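Local coordinates for protein putative acetyltransferase Sthe_0691 (Sphaerobacter thermophilus, PDB 3SHP) that is a putative acetyltransferase, probably of the GNAT type, that would transfer an acetyl group from acetyl-CoA to an acceptor, at residues A[60-65]-A[107-112]. Sequence-based numbering, arbitrary orientation.
Sequences HLLAIV and ELVVPW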
loop_
_atom_site.group_PDB
_atom_site.type_symbol
_atom_site.label_atom_id
_atom_site.label_comp_id
_atom_site.label_asym_id
_atom_site.label_seq_id
_atom_site.Cartn_x
_atom_site.Cartn_y
_atom_site.Cartn_z
ATOM N N HIS A 60 -2.834 -29.926 -3.185
ATOM C CA HIS A 60 -2.955 -30.241 -4.599
ATOM C C HIS A 60 -3.757 -29.189 -5.303
ATOM O O HIS A 60 -4.547 -28.460 -4.677
ATOM C CB HIS A 60 -3.564 -31.630 -4.778
ATOM C CG HIS A 60 -2.707 -32.716 -4.208
ATOM N ND1 HIS A 60 -1.565 -33.169 -4.837
ATOM C CD2 HIS A 60 -2.788 -33.398 -3.033
ATOM C CE1 HIS A 60 -0.993 -34.102 -4.088
ATOM N NE2 HIS A 60 -1.718 -34.262 -2.989
ATOM N N LEU A 61 -3.530 -29.102 -6.601
ATOM C CA LEU A 61 -4.273 -28.199 -7.445
ATOM C C LEU A 61 -4.802 -28.929 -8.661
ATOM O O LEU A 61 -4.025 -29.552 -9.382
ATOM C CB LEU A 61 -3.338 -27.113 -7.927
ATOM C CG LEU A 61 -3.251 -25.863 -7.098
ATOM C CD1 LEU A 61 -2.160 -24.967 -7.746
ATOM C CD2 LEU A 61 -4.604 -25.180 -7.055
ATOM N N LEU A 62 -6.112 -28.832 -8.885
ATOM C CA LEU A 62 -6.732 -29.366 -10.064
ATOM C C LEU A 62 -7.177 -28.203 -10.944
ATOM O O LEU A 62 -7.783 -27.242 -10.446
ATOM C CB LEU A 62 -7.938 -30.231 -9.691
ATOM C CG LEU A 62 -7.689 -31.485 -8.831
ATOM C CD1 LEU A 62 -8.994 -32.204 -8.567
ATOM C CD2 LEU A 62 -6.687 -32.442 -9.510
ATOM N N ALA A 63 -6.862 -28.269 -12.232
ATOM C CA ALA A 63 -7.404 -27.327 -13.187
ATOM C C ALA A 63 -8.808 -27.737 -13.558
ATOM O O ALA A 63 -9.099 -28.937 -13.720
ATOM C CB ALA A 63 -6.549 -27.316 -14.429
ATOM N N ILE A 64 -9.685 -26.760 -13.721
ATOM C CA ILE A 64 -11.007 -27.062 -14.261
ATOM C C ILE A 64 -10.958 -26.617 -15.723
ATOM O O ILE A 64 -10.669 -25.446 -16.014
ATOM C CB ILE A 64 -12.099 -26.327 -13.499
ATOM C CG1 ILE A 64 -12.043 -26.686 -11.998
ATOM C CG2 ILE A 64 -13.492 -26.588 -14.135
ATOM C CD1 ILE A 64 -12.920 -25.754 -11.112
ATOM N N VAL A 65 -11.201 -27.548 -16.640
ATOM C CA VAL A 65 -10.938 -27.294 -18.054
ATOM C C VAL A 65 -12.230 -27.422 -18.835
ATOM O O VAL A 65 -12.911 -28.440 -18.755
ATOM C CB VAL A 65 -9.860 -28.277 -18.631
ATOM C CG1 VAL A 65 -9.568 -27.985 -20.098
ATOM C CG2 VAL A 65 -8.557 -28.264 -17.804
ATOM N N GLU A 107 -19.433 -31.537 -8.417
ATOM C CA GLU A 107 -20.028 -32.856 -8.681
ATOM C C GLU A 107 -18.976 -33.894 -9.029
ATOM O O GLU A 107 -19.099 -35.052 -8.643
ATOM C CB GLU A 107 -21.045 -32.798 -9.828
ATOM C CG GLU A 107 -22.315 -32.055 -9.483
ATOM C CD GLU A 107 -23.302 -31.956 -10.647
ATOM O OE1 GLU A 107 -22.898 -32.059 -11.836
ATOM O OE2 GLU A 107 -24.500 -31.758 -10.357
ATOM N N LEU A 108 -17.968 -33.477 -9.782
ATOM C CA LEU A 108 -16.913 -34.370 -10.243
ATOM C C LEU A 108 -15.938 -34.727 -9.149
ATOM O O LEU A 108 -15.580 -35.887 -9.018
ATOM C CB LEU A 108 -16.142 -33.763 -11.428
ATOM C CG LEU A 108 -17.037 -33.391 -12.630
ATOM C CD1 LEU A 108 -16.202 -32.822 -13.743
ATOM C CD2 LEU A 108 -17.867 -34.583 -13.122
ATOM N N VAL A 109 -15.504 -33.736 -8.376
ATOM C CA VAL A 109 -14.399 -33.935 -7.440
ATOM C C VAL A 109 -14.823 -34.691 -6.166
ATOM O O VAL A 109 -14.037 -35.457 -5.632
ATOM C CB VAL A 109 -13.673 -32.588 -7.094
ATOM C CG1 VAL A 109 -14.463 -31.781 -6.099
ATOM C CG2 VAL A 109 -12.276 -32.849 -6.538
ATOM N N VAL A 110 -16.059 -34.509 -5.702
ATOM C CA VAL A 110 -16.501 -35.154 -4.447
ATOM C C VAL A 110 -16.496 -36.693 -4.484
ATOM O O VAL A 110 -15.895 -37.337 -3.606
ATOM C CB VAL A 110 -17.856 -34.577 -3.915
ATOM C CG1 VAL A 110 -18.378 -35.399 -2.691
ATOM C CG2 VAL A 110 -17.678 -33.137 -3.509
ATOM N N PRO A 111 -17.118 -37.304 -5.509
ATOM C CA PRO A 111 -17.095 -38.769 -5.483
ATOM C C PRO A 111 -15.668 -39.324 -5.556
ATOM O O PRO A 111 -15.387 -40.371 -4.933
ATOM C CB PRO A 111 -17.877 -39.171 -6.745
ATOM C CG PRO A 111 -18.643 -37.943 -7.148
ATOM C CD PRO A 111 -17.782 -36.784 -6.718
ATOM N N TRP A 112 -14.792 -38.650 -6.310
ATOM C CA TRP A 112 -13.372 -39.006 -6.371
ATOM C C TRP A 112 -12.730 -38.928 -4.968
ATOM O O TRP A 112 -11.976 -39.827 -4.571
ATOM C CB TRP A 112 -12.609 -38.133 -7.383
ATOM C CG TRP A 112 -11.118 -38.264 -7.275
ATOM C CD1 TRP A 112 -10.366 -39.358 -7.600
ATOM C CD2 TRP A 112 -10.190 -37.274 -6.796
ATOM N NE1 TRP A 112 -9.037 -39.116 -7.348
ATOM C CE2 TRP A 112 -8.898 -37.846 -6.856
ATOM C CE3 TRP A 112 -10.323 -35.960 -6.324
ATOM C CZ2 TRP A 112 -7.740 -37.148 -6.463
ATOM C CZ3 TRP A 112 -9.168 -35.270 -5.925
ATOM C CH2 TRP A 112 -7.898 -35.880 -5.982
#
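Leu62 on strand 58-66 meets Val109 and Trp112 of helix 98-116 in a small, wholly apolar strand-to-helix contact, where the helix packs on one face of the mixed sheet. One methyl does all the touching from the strand: CD1 of Leu62 lies 3.9 Å from CG2 of Val109 and 4.1 Å from CZ3 of Trp112, on the six-membered part of the indole, which it approaches obliquely. Val109 and Trp112 sit three residues apart, hence nearly one turn, and both point toward the same leucine. With chi1 168°, CG of Trp112 lies opposite the backbone N and beside the carbonyl carbon, which helps bring the six-membered ring to the leucine; CG2 of Val109 takes the equivalent place. The backbones stay well separated, with 9.3 Å between CA of Leu62 and CA of Val109, and 89 Å² is buried in all. Ile78 of strand 72-80 touches both Leu62 and Trp112, while Val109 also rests on Leu87 of strand 84-91. Helix 98-116 links the parallel strands 84-91 and 121-127 in a beta-alpha-beta crossover, as expected of a GNAT-like fold. With no hydrogen bond crossing between the segments, this small join probably rests on dispersion and partial exclusion of water.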